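Local coordinates for protein MPT synthase subunit 2 (Burkholderia ambifaria, PDB 7L32) that probably serves as the large, catalytic subunit of molybdopterin synthase, inserting sulfur into precursor Z to form the dithiolene of molybdopterin during molybdenum cofactor biosynthesis, at residues E119-A129 with R147-W157. Residues are numbered along the deposited sequence; the frame is centred on the assembly and turned at random.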
loop_
_atom_site.group_PDB
_atom_site.type_symbol
_atom_site.label_atom_id
_atom_site.label_comp_id
_atom_site.label_asym_id
_atom_site.label_seq_id
_atom_site.Cartn_x
_atom_site.Cartn_y
_atom_site.Cartn_z
ATOM N N GLU A 119 3.726 -4.813 -4.874
ATOM C CA GLU A 119 4.536 -4.161 -5.905
ATOM C C GLU A 119 4.758 -5.080 -7.100
ATOM O O GLU A 119 4.730 -4.626 -8.256
ATOM C CB GLU A 119 5.883 -3.715 -5.321
ATOM C CG GLU A 119 6.741 -2.981 -6.318
ATOM C CD GLU A 119 7.859 -2.146 -5.668
ATOM O OE1 GLU A 119 8.266 -2.429 -4.515
ATOM O OE2 GLU A 119 8.292 -1.181 -6.323
ATOM N N PHE A 120 4.990 -6.368 -6.843
ATOM C CA PHE A 120 5.142 -7.327 -7.945
ATOM C C PHE A 120 3.904 -7.332 -8.845
ATOM O O PHE A 120 4.017 -7.312 -10.087
ATOM C CB PHE A 120 5.416 -8.734 -7.380
ATOM C CG PHE A 120 5.386 -9.822 -8.434
ATOM C CD1 PHE A 120 6.512 -10.104 -9.186
ATOM C CD2 PHE A 120 4.228 -10.568 -8.657
ATOM C CE1 PHE A 120 6.486 -11.085 -10.213
ATOM C CE2 PHE A 120 4.190 -11.544 -9.653
ATOM C CZ PHE A 120 5.319 -11.815 -10.436
ATOM N N VAL A 121 2.716 -7.399 -8.240
ATOM C CA VAL A 121 1.481 -7.423 -9.032
ATOM C C VAL A 121 1.353 -6.143 -9.855
ATOM O O VAL A 121 0.993 -6.191 -11.036
ATOM C CB VAL A 121 0.248 -7.645 -8.125
ATOM C CG1 VAL A 121 -1.071 -7.419 -8.912
ATOM C CG2 VAL A 121 0.241 -9.074 -7.512
ATOM N N MET A 122 1.658 -4.982 -9.257
ATOM C CA MET A 122 1.584 -3.720 -10.002
ATOM C C MET A 122 2.581 -3.694 -11.158
ATOM O O MET A 122 2.233 -3.275 -12.277
ATOM C CB MET A 122 1.827 -2.501 -9.078
ATOM C CG MET A 122 0.553 -2.018 -8.318
ATOM S SD MET A 122 -0.810 -1.572 -9.456
ATOM C CE MET A 122 -0.040 -0.254 -10.374
ATOM N N ASP A 123 3.828 -4.132 -10.916
ATOM C CA ASP A 123 4.839 -4.146 -11.981
ATOM C C ASP A 123 4.398 -5.040 -13.139
ATOM O O ASP A 123 4.534 -4.675 -14.309
ATOM C CB ASP A 123 6.180 -4.649 -11.443
ATOM C CG ASP A 123 6.910 -3.613 -10.597
ATOM O OD1 ASP A 123 6.566 -2.408 -10.650
ATOM O OD2 ASP A 123 7.832 -4.035 -9.875
ATOM N N TYR A 124 3.918 -6.242 -12.817
ATOM C CA TYR A 124 3.498 -7.205 -13.843
ATOM C C TYR A 124 2.250 -6.705 -14.567
ATOM O O TYR A 124 2.147 -6.798 -15.804
ATOM C CB TYR A 124 3.241 -8.548 -13.143
ATOM C CG TYR A 124 3.212 -9.843 -13.930
ATOM C CD1 TYR A 124 3.172 -9.862 -15.321
ATOM C CD2 TYR A 124 3.130 -11.066 -13.256
ATOM C CE1 TYR A 124 3.103 -11.071 -16.027
ATOM C CE2 TYR A 124 3.065 -12.285 -13.954
ATOM C CZ TYR A 124 3.048 -12.275 -15.338
ATOM O OH TYR A 124 2.978 -13.467 -16.042
ATOM N N LEU A 125 1.305 -6.141 -13.812
ATOM C CA LEU A 125 0.119 -5.526 -14.409
ATOM C C LEU A 125 0.500 -4.443 -15.415
ATOM O O LEU A 125 0.023 -4.435 -16.565
ATOM C CB LEU A 125 -0.765 -4.940 -13.294
ATOM C CG LEU A 125 -2.112 -4.287 -13.631
ATOM C CD1 LEU A 125 -3.015 -4.338 -12.382
ATOM C CD2 LEU A 125 -1.971 -2.832 -14.113
ATOM N N LYS A 126 1.356 -3.503 -14.994
ATOM C CA LYS A 126 1.663 -2.341 -15.832
ATOM C C LYS A 126 2.443 -2.724 -17.087
ATOM O O LYS A 126 2.319 -2.060 -18.129
ATOM C CB LYS A 126 2.430 -1.299 -15.012
ATOM C CG LYS A 126 1.543 -0.535 -14.027
ATOM C CD LYS A 126 0.580 0.401 -14.788
ATOM C CE LYS A 126 -0.345 1.199 -13.859
ATOM N NZ LYS A 126 -1.272 2.167 -14.601
ATOM N N THR A 127 3.211 -3.805 -17.031
ATOM C CA THR A 127 4.008 -4.205 -18.178
ATOM C C THR A 127 3.345 -5.277 -19.031
ATOM O O THR A 127 3.669 -5.377 -20.225
ATOM C CB THR A 127 5.400 -4.684 -17.719
ATOM O OG1 THR A 127 5.269 -5.827 -16.859
ATOM C CG2 THR A 127 6.121 -3.568 -16.958
ATOM N N GLU A 128 2.404 -6.064 -18.489
ATOM C CA GLU A 128 1.882 -7.192 -19.259
ATOM C C GLU A 128 0.367 -7.255 -19.462
ATOM O O GLU A 128 -0.070 -7.955 -20.382
ATOM C CB GLU A 128 2.341 -8.524 -18.640
ATOM C CG GLU A 128 3.860 -8.741 -18.700
ATOM C CD GLU A 128 4.410 -8.740 -20.116
ATOM O OE1 GLU A 128 3.753 -9.304 -21.024
ATOM O OE2 GLU A 128 5.503 -8.168 -20.322
ATOM N N ALA A 129 -0.439 -6.592 -18.651
ATOM C CA ALA A 129 -1.894 -6.727 -18.810
ATOM C C ALA A 129 -2.366 -5.995 -20.068
ATOM O O ALA A 129 -2.016 -4.825 -20.266
ATOM C CB ALA A 129 -2.638 -6.188 -17.584
ATOM N N ARG A 147 0.554 -0.910 -22.376
ATOM C CA ARG A 147 1.555 -1.580 -21.560
ATOM C C ARG A 147 2.828 -0.745 -21.515
ATOM O O ARG A 147 3.220 -0.121 -22.507
ATOM C CB ARG A 147 1.859 -2.967 -22.141
ATOM C CG ARG A 147 0.774 -4.023 -21.926
ATOM C CD ARG A 147 1.100 -5.300 -22.685
ATOM N NE ARG A 147 1.605 -5.009 -24.024
ATOM C CZ ARG A 147 2.191 -5.897 -24.817
ATOM N NH1 ARG A 147 2.366 -7.155 -24.439
ATOM N NH2 ARG A 147 2.613 -5.514 -26.019
ATOM N N SER A 148 3.420 -0.676 -20.336
ATOM C CA SER A 148 4.687 -0.018 -20.057
ATOM C C SER A 148 5.836 -1.009 -20.193
ATOM O O SER A 148 5.638 -2.222 -20.295
ATOM C CB SER A 148 4.706 0.566 -18.641
ATOM O OG SER A 148 3.669 1.506 -18.421
ATOM N N THR A 149 7.045 -0.470 -20.261
ATOM C CA THR A 149 8.265 -1.252 -20.104
ATOM C C THR A 149 8.949 -0.815 -18.811
ATOM O O THR A 149 9.050 0.386 -18.533
ATOM C CB THR A 149 9.201 -1.080 -21.306
ATOM O OG1 THR A 149 9.548 0.299 -21.457
ATOM C CG2 THR A 149 8.514 -1.566 -22.580
ATOM N N ASP A 150 9.374 -1.780 -18.000
ATOM C CA ASP A 150 10.144 -1.487 -16.792
ATOM C C ASP A 150 11.285 -2.498 -16.787
ATOM O O ASP A 150 11.112 -3.631 -16.328
ATOM C CB ASP A 150 9.264 -1.603 -15.539
ATOM C CG ASP A 150 9.897 -0.969 -14.283
ATOM O OD1 ASP A 150 11.126 -1.096 -14.067
ATOM O OD2 ASP A 150 9.143 -0.355 -13.491
ATOM N N ASP A 151 12.481 -2.069 -17.169
ATOM C CA ASP A 151 13.561 -3.039 -17.211
ATOM C C ASP A 151 14.193 -3.238 -15.848
ATOM O O ASP A 151 14.736 -4.321 -15.583
ATOM C CB ASP A 151 14.639 -2.594 -18.205
ATOM C CG ASP A 151 14.152 -2.612 -19.641
ATOM O OD1 ASP A 151 13.353 -3.513 -19.983
ATOM O OD2 ASP A 151 14.568 -1.731 -20.412
ATOM N N ALA A 152 14.002 -2.299 -14.923
ATOM C CA ALA A 152 14.583 -2.521 -13.609
ATOM C C ALA A 152 13.720 -3.477 -12.808
ATOM O O ALA A 152 14.246 -4.317 -12.067
ATOM C CB ALA A 152 14.711 -1.194 -12.864
ATOM N N ALA A 153 12.400 -3.411 -13.005
ATOM C CA ALA A 153 11.504 -4.333 -12.318
ATOM C C ALA A 153 11.711 -5.754 -12.816
ATOM O O ALA A 153 11.715 -6.706 -12.020
ATOM C CB ALA A 153 10.050 -3.890 -12.504
ATOM N N LEU A 154 11.903 -5.918 -14.129
ATOM C CA LEU A 154 12.110 -7.256 -14.675
ATOM C C LEU A 154 13.345 -7.902 -14.076
ATOM O O LEU A 154 13.318 -9.076 -13.692
ATOM C CB LEU A 154 12.272 -7.189 -16.193
ATOM C CG LEU A 154 11.110 -6.731 -17.071
ATOM C CD1 LEU A 154 11.443 -6.959 -18.538
ATOM C CD2 LEU A 154 9.832 -7.451 -16.668
ATOM N N ALA A 155 14.432 -7.137 -13.956
ATOM C CA ALA A 155 15.627 -7.679 -13.333
ATOM C C ALA A 155 15.370 -7.982 -11.865
ATOM O O ALA A 155 15.800 -9.024 -11.357
ATOM C CB ALA A 155 16.797 -6.704 -13.499
ATOM N N ARG A 156 14.641 -7.094 -11.179
ATOM C CA ARG A 156 14.368 -7.291 -9.760
ATOM C C ARG A 156 13.636 -8.601 -9.517
ATOM O O ARG A 156 13.934 -9.317 -8.556
ATOM C CB ARG A 156 13.540 -6.122 -9.208
ATOM C CG ARG A 156 13.041 -6.378 -7.788
ATOM C CD ARG A 156 12.287 -5.176 -7.197
ATOM N NE ARG A 156 11.948 -5.382 -5.791
ATOM C CZ ARG A 156 11.188 -4.554 -5.081
ATOM N NH1 ARG A 156 10.645 -3.475 -5.622
ATOM N NH2 ARG A 156 10.960 -4.818 -3.797
ATOM N N TRP A 157 12.667 -8.934 -10.365
ATOM C CA TRP A 157 11.840 -10.110 -10.133
ATOM C C TRP A 157 12.387 -11.379 -10.807
ATOM O O TRP A 157 11.703 -12.402 -10.807
ATOM C CB TRP A 157 10.384 -9.835 -10.541
ATOM C CG TRP A 157 9.756 -8.614 -9.849
ATOM C CD1 TRP A 157 9.240 -7.498 -10.463
ATOM C CD2 TRP A 157 9.608 -8.387 -8.427
ATOM N NE1 TRP A 157 8.777 -6.604 -9.516
ATOM C CE2 TRP A 157 8.983 -7.127 -8.265
ATOM C CE3 TRP A 157 9.933 -9.137 -7.279
ATOM C CZ2 TRP A 157 8.682 -6.584 -6.993
ATOM C CZ3 TRP A 157 9.639 -8.598 -6.013
ATOM C CH2 TRP A 157 9.010 -7.339 -5.886
HETATM O O HOH W 1 9.791 -2.859 -8.503
HETATM O O HOH W 2 1.145 0.539 -18.356
HETATM O O HOH W 3 1.268 -8.991 -22.334
#
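Trp157 meets Phe120 and Asp123 through two different first torsions: Trp157 carries CG anti to its carbonyl carbon (chi1 -56°), laying the indole against helix 111-128, while Phe120 holds CG anti to the backbone N (chi1 172°) and presents a ring edge. The aromatic pair is T-shaped, with Phe120 CD1 3.6 Å from Trp157 CD2 and the planes at 89°; Phe120 CB adds a CH-pi contact over the six-membered ring. Arg156 CG lies over the opposite face of the indole. At the indole edge, Trp157 NE1 donates an almost straight bond, in the ring plane, to the anti lone pair of Asp123 OD2 (2.8 Å), fixing how the ring is turned. Ala153 CB also packs on this oxygen.

Beyond the indole, the extended Arg156 reaches Glu119 in a salt bridge with a weak, bent NH1-OE1 hydrogen bond (2.8 Å), the two flat groups standing nearly perpendicular. Asp150 N-caps the short helix 151-156, its OD1 accepting from Ala153 N at 2.8 Å. At the other end, Ser148 N donates to Lys126 O (2.8 Å), Thr127 CA approaches Ser148 O at 3.3 Å, and Arg147 lays its aliphatic part along the carbonyls of Thr127 to Ala129, its guanidinium salt-bridged to Asp145.

The contact illustrates how a few specific side-chain contacts and one backbone bond can hold a short terminal helix. Asp123 OD1 forms a salt bridge with Arg111 of the second subunit, placing the contact beside the dimer interface. Phe120 also touches helix 65-80, while Val121 and Leu125 pack on strands 85-91 and 100-108.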